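Local coordinates for NEQ263 (Nanoarchaeum equitans Kin4-M, PDB 5BN3), which probably binds ATP and forms, together with its partner subunit NeqA, the core complex of an unusual archaeal ATP synthase, at residues N108-T113 / P123-Q128; I344-K349 / K370-F375; E20-E25 / I54-N59; A160-P165 / F188-D193; R249-Y254 / I287-P292. All coordinates share one frame; numbering follows the deposited sequence.

Interaction 1 (N108-T113 / P123-Q128)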
# COMPACT_ATOMS: atom_id res chain seq x y z
N ASN B 108 12.04 5.64 40.84
CA ASN B 108 11.89 7.00 41.35
C ASN B 108 13.23 7.68 41.59
O ASN B 108 13.28 8.80 42.10
CB ASN B 108 11.10 6.99 42.66
CG ASN B 108 11.85 6.31 43.78
OD1 ASN B 108 12.54 5.31 43.57
ND2 ASN B 108 11.73 6.85 44.99
N GLU B 109 14.31 7.00 41.23
CA GLU B 109 15.66 7.51 41.46
C GLU B 109 16.39 7.78 40.15
O GLU B 109 16.67 6.86 39.38
CB GLU B 109 16.45 6.52 42.32
CG GLU B 109 17.86 6.95 42.64
CD GLU B 109 18.62 5.91 43.46
OE1 GLU B 109 17.97 5.02 44.05
OE2 GLU B 109 19.86 5.99 43.51
N ILE B 110 16.69 9.05 39.89
CA ILE B 110 17.39 9.45 38.67
C ILE B 110 18.83 8.93 38.61
O ILE B 110 19.60 9.10 39.56
CB ILE B 110 17.41 10.99 38.51
CG1 ILE B 110 15.99 11.52 38.24
CG2 ILE B 110 18.34 11.41 37.38
CD1 ILE B 110 15.92 13.02 38.04
N LEU B 111 19.17 8.29 37.49
CA LEU B 111 20.56 7.96 37.19
C LEU B 111 21.12 9.06 36.29
O LEU B 111 20.76 9.15 35.11
CB LEU B 111 20.65 6.61 36.46
CG LEU B 111 20.31 5.33 37.22
CD1 LEU B 111 20.22 4.15 36.27
CD2 LEU B 111 21.35 5.06 38.28
N TYR B 112 21.99 9.90 36.84
CA TYR B 112 22.53 11.01 36.06
C TYR B 112 23.56 10.57 35.02
O TYR B 112 24.54 9.90 35.34
CB TYR B 112 23.08 12.11 36.97
CG TYR B 112 21.97 12.94 37.57
CD1 TYR B 112 21.36 13.93 36.83
CD2 TYR B 112 21.52 12.70 38.86
CE1 TYR B 112 20.34 14.68 37.36
CE2 TYR B 112 20.50 13.45 39.40
CZ TYR B 112 19.92 14.44 38.64
OH TYR B 112 18.90 15.19 39.15
N THR B 113 23.31 10.95 33.77
CA THR B 113 24.15 10.55 32.65
C THR B 113 25.25 11.57 32.40
O THR B 113 26.27 11.24 31.81
CB THR B 113 23.32 10.40 31.36
OG1 THR B 113 22.81 11.68 30.96
CG2 THR B 113 22.16 9.45 31.58
N PRO B 123 15.17 12.52 32.05
CA PRO B 123 16.15 11.73 32.80
C PRO B 123 15.82 10.25 32.88
O PRO B 123 14.64 9.87 32.91
CB PRO B 123 16.09 12.35 34.20
CG PRO B 123 14.73 12.94 34.30
CD PRO B 123 14.40 13.43 32.91
N LEU B 124 16.87 9.43 32.90
CA LEU B 124 16.75 7.98 33.07
C LEU B 124 16.68 7.66 34.56
O LEU B 124 17.44 8.20 35.36
CB LEU B 124 17.97 7.30 32.45
CG LEU B 124 18.32 5.86 32.84
CD1 LEU B 124 17.28 4.89 32.33
CD2 LEU B 124 19.70 5.47 32.32
N LEU B 125 15.75 6.78 34.94
CA LEU B 125 15.61 6.37 36.33
C LEU B 125 16.10 4.94 36.54
O LEU B 125 16.07 4.14 35.61
CB LEU B 125 14.15 6.50 36.79
CG LEU B 125 13.71 7.84 37.40
CD1 LEU B 125 13.98 8.99 36.46
CD2 LEU B 125 12.24 7.80 37.77
N LYS B 126 16.55 4.62 37.75
CA LYS B 126 17.06 3.28 38.03
C LYS B 126 15.93 2.25 37.99
O LYS B 126 14.94 2.37 38.72
CB LYS B 126 17.80 3.22 39.37
CG LYS B 126 18.68 1.98 39.52
CD LYS B 126 19.60 2.06 40.74
CE LYS B 126 18.85 1.81 42.03
NZ LYS B 126 19.77 1.75 43.20
N GLY B 127 16.08 1.25 37.13
CA GLY B 127 15.05 0.24 36.95
C GLY B 127 14.18 0.53 35.75
O GLY B 127 13.31 -0.26 35.40
N GLN B 128 14.40 1.67 35.11
CA GLN B 128 13.61 2.04 33.94
C GLN B 128 14.07 1.30 32.69
O GLN B 128 15.24 0.92 32.57
CB GLN B 128 13.68 3.56 33.71
CG GLN B 128 12.69 4.12 32.70
CD GLN B 128 12.71 5.64 32.64
OE1 GLN B 128 13.49 6.29 33.33
NE2 GLN B 128 11.84 6.21 31.81
O HOH W 1 14.46 4.15 40.87
O HOH W 2 19.26 10.85 33.53
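Asn108 rests its CA against the Leu125 methyl CD2, 3.7 Å away. A water ties Asn108 N to Lys126 O. Next, Glu109 O accepts from Lys126 N at 2.8 Å. The Glu109 side chain runs beside that of Lys126 and points the same way. Its CG, anti to the backbone N (chi1 -179°), and its extended chain carry the carboxylate alongside the lysine, where OE1 makes only a long salt bridge to Lys126 NZ, 3.8 Å. Asp220 is the stronger partner of that lysine. Ile110 and Leu125 face each other as an antiparallel non-hydrogen-bonded pair, and their side chains splay apart. Even so, Ile110 CG1 meets Leu125 CD1 at 3.7 Å, and Ile110 CD1 meets Pro123 CB at 3.9 Å. Leu111 N donates to Leu124 O at 2.7 Å. A second water joins Leu111 O to Leu124 N. Leu111 CG also touches the aliphatic root of Lys126, 3.9 Å from its CB. Leu111, Leu124 and Lys126 all pack on Thr275 of strand 273-281, which places this small two-stranded sheet against the nucleotide-binding domain. Two direct backbone bonds and two waters join its strands. Apolar contacts add to them, and the Glu109–Lys126 charge pair probably contributes little.

Interaction 2 (I344-K349 / K370-F375)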
# COMPACT_ATOMS: atom_id res chain seq x y z
N ILE B 344 11.38 22.57 27.47
CA ILE B 344 10.55 21.91 26.47
C ILE B 344 9.58 22.87 25.79
O ILE B 344 9.49 22.91 24.56
CB ILE B 344 9.76 20.74 27.10
CG1 ILE B 344 10.71 19.62 27.54
CG2 ILE B 344 8.74 20.20 26.12
CD1 ILE B 344 11.57 19.09 26.41
N LYS B 345 8.86 23.65 26.59
CA LYS B 345 7.84 24.56 26.05
C LYS B 345 8.44 25.70 25.21
O LYS B 345 7.88 26.06 24.18
CB LYS B 345 6.98 25.12 27.18
CG LYS B 345 6.19 24.06 27.96
CD LYS B 345 4.71 24.07 27.61
CE LYS B 345 3.98 22.87 28.21
NZ LYS B 345 4.04 22.83 29.70
N SER B 346 9.56 26.25 25.66
CA SER B 346 10.20 27.35 24.94
C SER B 346 10.89 26.88 23.65
O SER B 346 10.89 27.60 22.66
CB SER B 346 11.21 28.07 25.84
OG SER B 346 10.61 28.50 27.04
N TYR B 347 11.47 25.69 23.68
CA TYR B 347 12.11 25.11 22.50
C TYR B 347 11.06 24.83 21.43
O TYR B 347 11.27 25.12 20.26
CB TYR B 347 12.85 23.82 22.87
CG TYR B 347 13.65 23.21 21.74
CD1 TYR B 347 14.65 23.92 21.10
CD2 TYR B 347 13.40 21.91 21.31
CE1 TYR B 347 15.38 23.36 20.07
CE2 TYR B 347 14.13 21.34 20.28
CZ TYR B 347 15.12 22.08 19.66
OH TYR B 347 15.85 21.53 18.63
N ALA B 348 9.92 24.28 21.85
CA ALA B 348 8.82 24.00 20.94
C ALA B 348 8.29 25.27 20.28
O ALA B 348 8.06 25.31 19.07
CB ALA B 348 7.70 23.28 21.67
N LYS B 349 8.08 26.31 21.09
CA LYS B 349 7.63 27.59 20.57
C LYS B 349 8.68 28.19 19.64
O LYS B 349 8.35 28.83 18.64
CB LYS B 349 7.30 28.55 21.72
CG LYS B 349 6.63 29.85 21.29
CD LYS B 349 5.58 30.29 22.30
CE LYS B 349 4.94 31.61 21.89
NZ LYS B 349 4.32 31.55 20.53
N LYS B 370 10.73 36.33 18.19
CA LYS B 370 12.15 36.41 17.84
C LYS B 370 13.01 35.92 18.99
O LYS B 370 14.13 35.46 18.80
CB LYS B 370 12.54 37.85 17.47
CG LYS B 370 12.50 38.14 15.98
CD LYS B 370 12.91 39.57 15.68
CE LYS B 370 12.87 39.85 14.19
NZ LYS B 370 11.55 39.48 13.63
N ALA B 371 12.47 36.03 20.20
CA ALA B 371 13.17 35.56 21.40
C ALA B 371 13.18 34.04 21.48
O ALA B 371 14.19 33.43 21.84
CB ALA B 371 12.55 36.16 22.63
N TYR B 372 12.04 33.42 21.17
CA TYR B 372 11.94 31.97 21.15
C TYR B 372 12.77 31.38 20.02
O TYR B 372 13.37 30.32 20.17
CB TYR B 372 10.47 31.54 21.02
CG TYR B 372 9.68 31.72 22.28
CD1 TYR B 372 9.88 30.88 23.37
CD2 TYR B 372 8.72 32.71 22.40
CE1 TYR B 372 9.16 31.03 24.53
CE2 TYR B 372 7.99 32.87 23.56
CZ TYR B 372 8.22 32.03 24.62
OH TYR B 372 7.50 32.17 25.79
N LEU B 373 12.80 32.08 18.89
CA LEU B 373 13.59 31.66 17.73
C LEU B 373 15.08 31.55 18.08
O LEU B 373 15.75 30.59 17.70
CB LEU B 373 13.40 32.65 16.58
CG LEU B 373 14.18 32.35 15.30
CD1 LEU B 373 13.86 30.94 14.84
CD2 LEU B 373 13.84 33.35 14.21
N LYS B 374 15.57 32.55 18.81
CA LYS B 374 16.97 32.56 19.24
C LYS B 374 17.23 31.49 20.30
O LYS B 374 18.29 30.87 20.32
CB LYS B 374 17.33 33.94 19.79
CG LYS B 374 18.80 34.10 20.14
CD LYS B 374 19.03 35.39 20.91
CE LYS B 374 20.51 35.73 21.02
NZ LYS B 374 20.73 36.98 21.80
N PHE B 375 16.25 31.28 21.17
CA PHE B 375 16.35 30.29 22.23
C PHE B 375 16.58 28.89 21.66
O PHE B 375 17.46 28.16 22.11
CB PHE B 375 15.08 30.30 23.09
CG PHE B 375 15.09 29.29 24.21
CD1 PHE B 375 15.77 29.56 25.39
CD2 PHE B 375 14.42 28.09 24.08
CE1 PHE B 375 15.78 28.63 26.43
CE2 PHE B 375 14.43 27.16 25.11
CZ PHE B 375 15.10 27.43 26.29
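This is a steep helix-helix crossing in the C-terminal helical region, between Ser346, Tyr347 and Lys349 of helix 334-356 and Tyr372 and Phe375 of helix 367-384. The two short segments approach to 8.1 Å between axes and cross at -106°. Ser346 points its CB at both aromatic rings. This CB lies 3.4 Å from Phe375 CE2, and it lies in the plane of the Tyr372 ring at its edge, 3.8 Å from CE1. Ser346 OG turns back to its own helix and bonds to Ile342 O. The Phe375 ring, with CG anti to the backbone N (chi1 180°), reaches in so that Tyr347 N lies near its plane, at the edge, 3.6 Å from CE2. Lys349 lays its aliphatic chain across one face of Tyr372. CG stands 3.8 Å from the ring centroid, a CH-pi contact. CE follows at 3.7 Å from Tyr372 CE2. Beyond the crossing, Phe375 packs on helix 394-408. Ser346 OG and Tyr347 OH have their bonds to Ile342 O and Glu380. The contact between the segments therefore rests on dispersion and CH-pi contact, with backbone atoms of Ser346 and Tyr347 also set against the rings.

Interaction 3 (E20-E25 / I54-N59)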
# COMPACT_ATOMS: atom_id res chain seq x y z
N GLU B 20 12.20 -28.24 23.01
CA GLU B 20 13.14 -29.26 23.45
C GLU B 20 14.52 -29.14 22.78
O GLU B 20 14.61 -28.91 21.57
CB GLU B 20 12.54 -30.65 23.16
CG GLU B 20 13.41 -31.84 23.51
CD GLU B 20 12.75 -33.16 23.15
OE1 GLU B 20 13.14 -34.20 23.71
OE2 GLU B 20 11.83 -33.15 22.30
N VAL B 21 15.57 -29.27 23.58
CA VAL B 21 16.94 -29.28 23.06
C VAL B 21 17.34 -30.69 22.65
O VAL B 21 17.22 -31.62 23.44
CB VAL B 21 17.94 -28.77 24.11
CG1 VAL B 21 19.34 -28.73 23.53
CG2 VAL B 21 17.54 -27.40 24.60
N ILE B 22 17.81 -30.84 21.42
CA ILE B 22 18.27 -32.14 20.94
C ILE B 22 19.73 -32.11 20.51
O ILE B 22 20.17 -31.18 19.83
CB ILE B 22 17.37 -32.69 19.81
CG1 ILE B 22 17.34 -31.73 18.62
CG2 ILE B 22 15.96 -32.94 20.32
CD1 ILE B 22 16.38 -32.15 17.52
N ASP B 23 20.49 -33.12 20.93
CA ASP B 23 21.90 -33.22 20.57
C ASP B 23 22.08 -33.99 19.27
O ASP B 23 21.52 -35.07 19.09
CB ASP B 23 22.70 -33.92 21.68
CG ASP B 23 23.13 -32.96 22.78
OD1 ASP B 23 24.13 -32.24 22.58
OD2 ASP B 23 22.49 -32.95 23.85
N LEU B 24 22.84 -33.40 18.35
CA LEU B 24 23.29 -34.12 17.17
C LEU B 24 24.77 -34.41 17.36
O LEU B 24 25.32 -34.10 18.42
CB LEU B 24 23.05 -33.28 15.91
CG LEU B 24 21.58 -32.97 15.64
CD1 LEU B 24 21.43 -32.04 14.45
CD2 LEU B 24 20.82 -34.25 15.39
N GLU B 25 25.41 -35.00 16.36
CA GLU B 25 26.83 -35.31 16.44
C GLU B 25 27.67 -34.08 16.79
O GLU B 25 28.25 -34.00 17.87
CB GLU B 25 27.33 -35.91 15.12
CG GLU B 25 27.17 -37.41 15.02
CD GLU B 25 28.09 -38.01 13.97
OE1 GLU B 25 29.10 -38.63 14.35
OE2 GLU B 25 27.80 -37.84 12.77
N ILE B 54 19.61 -39.16 16.99
CA ILE B 54 19.32 -37.99 17.82
C ILE B 54 19.29 -38.32 19.31
O ILE B 54 18.69 -39.32 19.73
CB ILE B 54 17.96 -37.38 17.45
CG1 ILE B 54 17.89 -37.12 15.95
CG2 ILE B 54 17.71 -36.09 18.20
CD1 ILE B 54 16.53 -36.71 15.49
N ASN B 55 19.94 -37.49 20.11
CA ASN B 55 19.86 -37.60 21.56
C ASN B 55 19.03 -36.46 22.15
O ASN B 55 19.38 -35.29 22.00
CB ASN B 55 21.26 -37.62 22.18
CG ASN B 55 21.22 -37.79 23.69
OD1 ASN B 55 21.61 -36.89 24.44
ND2 ASN B 55 20.74 -38.94 24.14
N ARG B 56 17.93 -36.80 22.80
CA ARG B 56 17.03 -35.81 23.37
C ARG B 56 17.40 -35.51 24.82
O ARG B 56 17.49 -36.42 25.65
CB ARG B 56 15.57 -36.29 23.29
CG ARG B 56 15.12 -36.66 21.87
CD ARG B 56 13.74 -37.29 21.86
NE ARG B 56 12.69 -36.35 22.25
CZ ARG B 56 11.39 -36.63 22.25
NH1 ARG B 56 10.96 -37.83 21.87
NH2 ARG B 56 10.51 -35.71 22.62
N GLN B 57 17.60 -34.23 25.13
CA GLN B 57 17.95 -33.82 26.49
C GLN B 57 16.75 -33.91 27.43
O GLN B 57 16.91 -34.03 28.64
CB GLN B 57 18.52 -32.39 26.49
CG GLN B 57 19.89 -32.26 25.86
CD GLN B 57 20.60 -30.99 26.28
OE1 GLN B 57 20.07 -30.19 27.05
NE2 GLN B 57 21.82 -30.80 25.78
N GLY B 58 15.55 -33.83 26.86
CA GLY B 58 14.34 -33.93 27.64
C GLY B 58 13.98 -32.64 28.35
O GLY B 58 13.16 -32.63 29.27
N ASN B 59 14.61 -31.54 27.93
CA ASN B 59 14.33 -30.23 28.52
C ASN B 59 14.51 -29.09 27.52
O ASN B 59 15.18 -29.26 26.50
CB ASN B 59 15.21 -30.00 29.75
CG ASN B 59 16.70 -30.16 29.45
OD1 ASN B 59 17.25 -31.25 29.59
ND2 ASN B 59 17.35 -29.07 29.06
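Glu20 OE2 is gripped by two donors, Arg56 NH2 across the contact and Met17 N. The other oxygen, Glu20 OE1, takes Arg56 NE at 2.6 Å. Arg56 therefore holds the carboxylate side-on, one nitrogen to each oxygen, with NH2 2.9 Å from Glu20 OE2. Both oxygens are met on their syn side. The fit is not flat, because the carboxylate and guanidinium planes stand 53° apart. A bend at chi3 (67°) turns the Arg56 guanidinium edge toward Glu20. Glu14 O and Asn15 O also accept from this guanidinium, which should fix its rotation.

The backbones run antiparallel. Asp23 and Asn55 are a hydrogen-bonded pair, with Asp23 N 2.7 Å from Asn55 O and Asn55 N 3.1 Å from Asp23 O. Gln57 N donates to Val21 O, and Val21 N to Asn59 O at 2.9 Å. The Gln57 amide donates from NE2 to Asp23 OD2 at 3.0 Å. The acceptor keeps to the amide plane, while the bond leaves the carboxylate plane by 25°. Val21 CG1 lies beside the Gln57 carboxamide. Ile22 CB meets Ile54 CG2 at 3.8 Å. Leu24 CD2 and Ile54 CG1 lie alongside each other just beyond.

Within this chain, strand 55-57 is an outermost strand of the six-stranded antiparallel sheet of the NeqB N-terminal domain. Strand 20-23 separates it from strand 28-35, to which Glu20 and Ile22 make backbone bonds. Ile22 and Leu24 touch Ala41 and Leu43 of strand 38-43. After strand 55-57 the chain turns a corner at Gly58 and Asn59.

Interaction 4 (A160-P165 / F188-D193); sequences AAIGVP and FISKAD
Ala161 bonds through both its N and its O to the 188-193 segment. Ala161 N donates to Phe188 O at 2.7 Å, and Ala161 O accepts from Ser190 N at 3.0 Å. The strands are parallel, with just 4° between the axes of the short segments. Farther along, Gly163 N donates to Ser190 O at 2.8 Å. Gly163 has a positive phi. The chains are still close here, with the CA atoms of Gly163 and Ala192 3.8 Å apart and Gly163 O 3.3 Å from Ala192 CB. A water extends the link, accepting from Ala192 N and donating to Val164 O.

Side chains add little direct contact. Ala161 CB meets Ile189 CG1 at 4.0 Å. The Ser190 hydroxyl stands between its own backbone N and carbonyl carbon (chi1 54°), which places OG near Ala161 O at 3.3 Å. Any bond there is weak and unsettled; the stronger partner of Ser190 OG is Thr202 OG1.

In the next shell, Tyr169 of helix 166-178 covers Ala161 and Ile189, while Phe188 packs on helix 196-215. Ala192 touches Ala354 of a neighbouring alpha subunit. The two strands are the arms of a beta-alpha-beta crossover through helix 166-178, whose N-cap is Pro165. They belong to the mainly parallel sheet of the P-loop NTPase-type domain, with strand 220-226 flanking strand 156-162 and strand 73-75 flanking strand 185-190.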
# COMPACT_ATOMS: atom_id res chain seq x y z
N ALA B 160 24.25 -7.15 25.25
CA ALA B 160 23.77 -8.14 24.29
C ALA B 160 23.89 -7.61 22.87
O ALA B 160 23.18 -6.68 22.48
CB ALA B 160 22.33 -8.51 24.59
N ALA B 161 24.80 -8.20 22.10
CA ALA B 161 24.98 -7.82 20.71
C ALA B 161 24.23 -8.79 19.80
O ALA B 161 24.61 -9.95 19.67
CB ALA B 161 26.45 -7.80 20.35
N ILE B 162 23.16 -8.30 19.17
CA ILE B 162 22.29 -9.15 18.37
C ILE B 162 22.49 -8.92 16.88
O ILE B 162 21.90 -8.01 16.29
CB ILE B 162 20.80 -8.92 18.73
CG1 ILE B 162 20.61 -8.90 20.25
CG2 ILE B 162 19.92 -9.97 18.08
CD1 ILE B 162 19.23 -8.45 20.69
N GLY B 163 23.33 -9.75 16.26
CA GLY B 163 23.53 -9.72 14.82
C GLY B 163 24.16 -8.47 14.23
O GLY B 163 24.02 -8.21 13.04
N VAL B 164 24.86 -7.70 15.06
CA VAL B 164 25.56 -6.51 14.57
C VAL B 164 26.94 -6.87 14.01
O VAL B 164 27.53 -7.87 14.42
CB VAL B 164 25.70 -5.43 15.68
CG1 VAL B 164 24.32 -4.97 16.15
CG2 VAL B 164 26.51 -5.96 16.85
N PRO B 165 27.45 -6.07 13.06
CA PRO B 165 28.77 -6.34 12.46
C PRO B 165 29.90 -6.22 13.48
O PRO B 165 29.69 -5.59 14.52
CB PRO B 165 28.91 -5.24 11.40
CG PRO B 165 27.51 -4.78 11.13
CD PRO B 165 26.80 -4.90 12.44
N PHE B 188 27.47 -10.77 25.52
CA PHE B 188 26.88 -11.86 24.75
C PHE B 188 26.73 -11.44 23.29
O PHE B 188 26.09 -10.43 22.99
CB PHE B 188 25.54 -12.27 25.35
CG PHE B 188 25.64 -12.78 26.76
CD1 PHE B 188 25.56 -11.91 27.84
CD2 PHE B 188 25.82 -14.13 27.01
CE1 PHE B 188 25.66 -12.38 29.14
CE2 PHE B 188 25.92 -14.61 28.31
CZ PHE B 188 25.84 -13.73 29.37
N ILE B 189 27.33 -12.21 22.39
CA ILE B 189 27.41 -11.82 20.99
C ILE B 189 26.89 -12.91 20.05
O ILE B 189 27.38 -14.04 20.07
CB ILE B 189 28.87 -11.50 20.59
CG1 ILE B 189 29.41 -10.34 21.44
CG2 ILE B 189 28.97 -11.17 19.11
CD1 ILE B 189 30.91 -10.14 21.33
N SER B 190 25.90 -12.57 19.23
CA SER B 190 25.54 -13.41 18.09
C SER B 190 25.90 -12.67 16.81
O SER B 190 25.47 -11.53 16.61
CB SER B 190 24.05 -13.76 18.11
OG SER B 190 23.24 -12.61 18.20
N LYS B 191 26.70 -13.31 15.96
CA LYS B 191 27.16 -12.67 14.73
C LYS B 191 26.04 -12.46 13.72
O LYS B 191 25.01 -13.14 13.78
CB LYS B 191 28.31 -13.47 14.11
CG LYS B 191 29.51 -13.63 15.03
CD LYS B 191 30.63 -14.43 14.37
CE LYS B 191 31.77 -14.68 15.34
NZ LYS B 191 32.33 -13.42 15.90
N ALA B 192 26.24 -11.53 12.79
CA ALA B 192 25.23 -11.19 11.79
C ALA B 192 24.81 -12.37 10.92
O ALA B 192 23.66 -12.43 10.47
CB ALA B 192 25.71 -10.03 10.93
N ASP B 193 25.73 -13.29 10.67
CA ASP B 193 25.44 -14.44 9.81
C ASP B 193 25.14 -15.71 10.59
O ASP B 193 25.17 -16.81 10.04
CB ASP B 193 26.59 -14.67 8.82
CG ASP B 193 27.88 -15.07 9.51
OD1 ASP B 193 28.03 -14.79 10.72
OD2 ASP B 193 28.76 -15.66 8.84
O HOH W 3 26.53 -9.16 16.97
O HOH W 4 28.62 -10.07 13.16

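Interaction 5 (R249-Y254 / I287-P292). With GOL (glycerol), chain S.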
# COMPACT_ATOMS: atom_id res chain seq x y z
N ARG B 249 4.57 -6.70 6.93
CA ARG B 249 5.95 -6.84 6.44
C ARG B 249 6.57 -8.20 6.73
O ARG B 249 7.80 -8.32 6.83
CB ARG B 249 6.86 -5.73 7.00
CG ARG B 249 6.64 -4.36 6.38
CD ARG B 249 7.56 -3.33 7.02
NE ARG B 249 7.22 -1.96 6.65
CZ ARG B 249 7.95 -1.20 5.83
NH1 ARG B 249 9.07 -1.66 5.31
NH2 ARG B 249 7.56 0.04 5.55
N GLY B 250 5.74 -9.23 6.86
CA GLY B 250 6.24 -10.56 7.13
C GLY B 250 6.49 -10.85 8.60
O GLY B 250 6.65 -12.02 8.99
N TYR B 251 6.53 -9.81 9.43
CA TYR B 251 6.75 -9.98 10.86
C TYR B 251 5.60 -10.77 11.49
O TYR B 251 4.44 -10.59 11.09
CB TYR B 251 6.91 -8.63 11.56
CG TYR B 251 8.18 -7.89 11.18
CD1 TYR B 251 9.42 -8.30 11.66
CD2 TYR B 251 8.14 -6.77 10.37
CE1 TYR B 251 10.57 -7.62 11.32
CE2 TYR B 251 9.28 -6.08 10.03
CZ TYR B 251 10.50 -6.52 10.51
OH TYR B 251 11.64 -5.83 10.17
N PRO B 252 5.91 -11.64 12.46
CA PRO B 252 4.88 -12.47 13.09
C PRO B 252 3.84 -11.63 13.84
O PRO B 252 4.15 -10.54 14.31
CB PRO B 252 5.67 -13.34 14.08
CG PRO B 252 6.96 -12.61 14.30
CD PRO B 252 7.25 -11.92 13.00
N ALA B 253 2.63 -12.16 13.95
CA ALA B 253 1.52 -11.47 14.60
C ALA B 253 1.78 -11.18 16.08
O ALA B 253 1.24 -10.23 16.64
CB ALA B 253 0.25 -12.27 14.44
N TYR B 254 2.62 -12.01 16.70
CA TYR B 254 2.91 -11.88 18.12
C TYR B 254 4.17 -11.06 18.40
O TYR B 254 4.74 -11.16 19.49
CB TYR B 254 3.05 -13.28 18.75
CG TYR B 254 3.97 -14.19 17.98
CD1 TYR B 254 5.34 -14.16 18.20
CD2 TYR B 254 3.48 -15.09 17.05
CE1 TYR B 254 6.19 -15.00 17.51
CE2 TYR B 254 4.31 -15.93 16.36
CZ TYR B 254 5.67 -15.88 16.59
OH TYR B 254 6.50 -16.72 15.89
N ILE B 287 9.77 6.35 12.17
CA ILE B 287 9.41 5.96 13.53
C ILE B 287 8.11 5.16 13.56
O ILE B 287 7.78 4.53 14.57
CB ILE B 287 9.31 7.19 14.47
CG1 ILE B 287 9.47 6.77 15.93
CG2 ILE B 287 7.99 7.92 14.25
CD1 ILE B 287 9.73 7.93 16.87
N THR B 288 7.37 5.20 12.46
CA THR B 288 6.11 4.46 12.36
C THR B 288 6.31 3.05 11.82
O THR B 288 5.34 2.31 11.65
CB THR B 288 5.08 5.19 11.49
OG1 THR B 288 5.51 5.19 10.12
CG2 THR B 288 4.90 6.63 11.96
N HIS B 289 7.56 2.69 11.53
CA HIS B 289 7.87 1.32 11.14
C HIS B 289 7.53 0.41 12.32
O HIS B 289 7.67 0.81 13.47
CB HIS B 289 9.35 1.19 10.78
CG HIS B 289 9.74 -0.17 10.29
ND1 HIS B 289 10.06 -1.21 11.14
CD2 HIS B 289 9.86 -0.67 9.03
CE1 HIS B 289 10.36 -2.28 10.44
NE2 HIS B 289 10.25 -1.98 9.16
N VAL B 290 7.09 -0.81 12.02
CA VAL B 290 6.57 -1.71 13.06
C VAL B 290 7.52 -1.93 14.25
O VAL B 290 7.06 -2.01 15.39
CB VAL B 290 6.11 -3.06 12.46
CG1 VAL B 290 7.27 -3.75 11.78
CG2 VAL B 290 5.52 -3.95 13.53
N VAL B 291 8.82 -2.01 14.00
CA VAL B 291 9.76 -2.24 15.10
C VAL B 291 9.88 -1.07 16.09
O VAL B 291 9.69 -1.26 17.29
CB VAL B 291 11.15 -2.72 14.61
CG1 VAL B 291 12.11 -2.87 15.77
CG2 VAL B 291 11.01 -4.04 13.86
N PRO B 292 10.20 0.15 15.60
CA PRO B 292 10.20 1.24 16.58
C PRO B 292 8.82 1.55 17.15
O PRO B 292 8.72 1.99 18.30
CB PRO B 292 10.73 2.44 15.79
CG PRO B 292 10.49 2.10 14.36
CD PRO B 292 10.66 0.61 14.27
C1 GOL S . 3.55 -0.13 8.91
O1 GOL S . 3.22 -1.32 9.58
C2 GOL S . 5.04 0.16 9.07
O2 GOL S . 5.77 -1.05 8.99
C3 GOL S . 5.50 1.11 7.97
O3 GOL S . 5.14 2.43 8.32
O HOH W 5 11.52 -4.43 7.56
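With the Arg249 chain extended from CG to NE and His289 CG anti to its backbone N (chi1 -177°), the guanidinium and the imidazole are brought together. His289 CD2 lies over the centre of one face of the guanidinium, 3.8 Å from Arg249 CZ. The two flat groups are inclined by 55°, so this is not a parallel stack. Arg249 CD also approaches His289 NE2 at 3.7 Å.

Tyr251 comes to the histidine from another direction. Its OH lies at the edge of the imidazole, 3.8 Å from His289 CE1, and the side chains cross at about a right angle. A water bonds to both Tyr251 OH and His289 NE2. The tyrosine ring also packs on the first turn of helix 290-296. Tyr251 CD2 is 3.4 Å from Val290 CG1, and Tyr251 OH is 4.1 Å from Val291 CG2.

His289 is the N-cap of that helix. Its ND1 accepts from Val291 N at 3.2 Å. The donor is tilted 27° from the ring plane, and the bond probably helps hold the ring. A glycerol, probably from the crystallisation liquor, sits between the segments, bonded to both. Its O2 accepts from Arg249 NE at 2.9 Å and, weakly, from Val290 N.

Arg249 NH1 forms a salt bridge with Glu342 of a neighbouring alpha subunit, while Ala253 and Thr288 pack on another alpha subunit. Arg236 of helix 228-241 makes a cation-pi contact with Tyr251. Ala232 of the same helix touches Tyr251 and Val291. The contact thus ties the loop before helix 255-263 to the start of helix 290-296, with helix 228-241 beside both.

The five contacts follow the chain from the N-terminal sheet to the C-terminal helices, and none touches another. Interactions 3 and 2 lie farthest apart, their centres about 63 Å from each other. Interactions 4 and 5 lie in the nucleotide-binding domain, with centres about 20 Å apart. Interactions 2, 4 and 5 all lie beside alpha subunits. Interaction 1 is the one nearest the ADP-binding residue Arg326. The Leu125 side chain is about 9 Å from that of Arg326, which contacts ADP in a structure of this protein, although no ADP is bound to this chain. Interaction 2 comes within about 9 Å of interaction 1 at the nearest atoms.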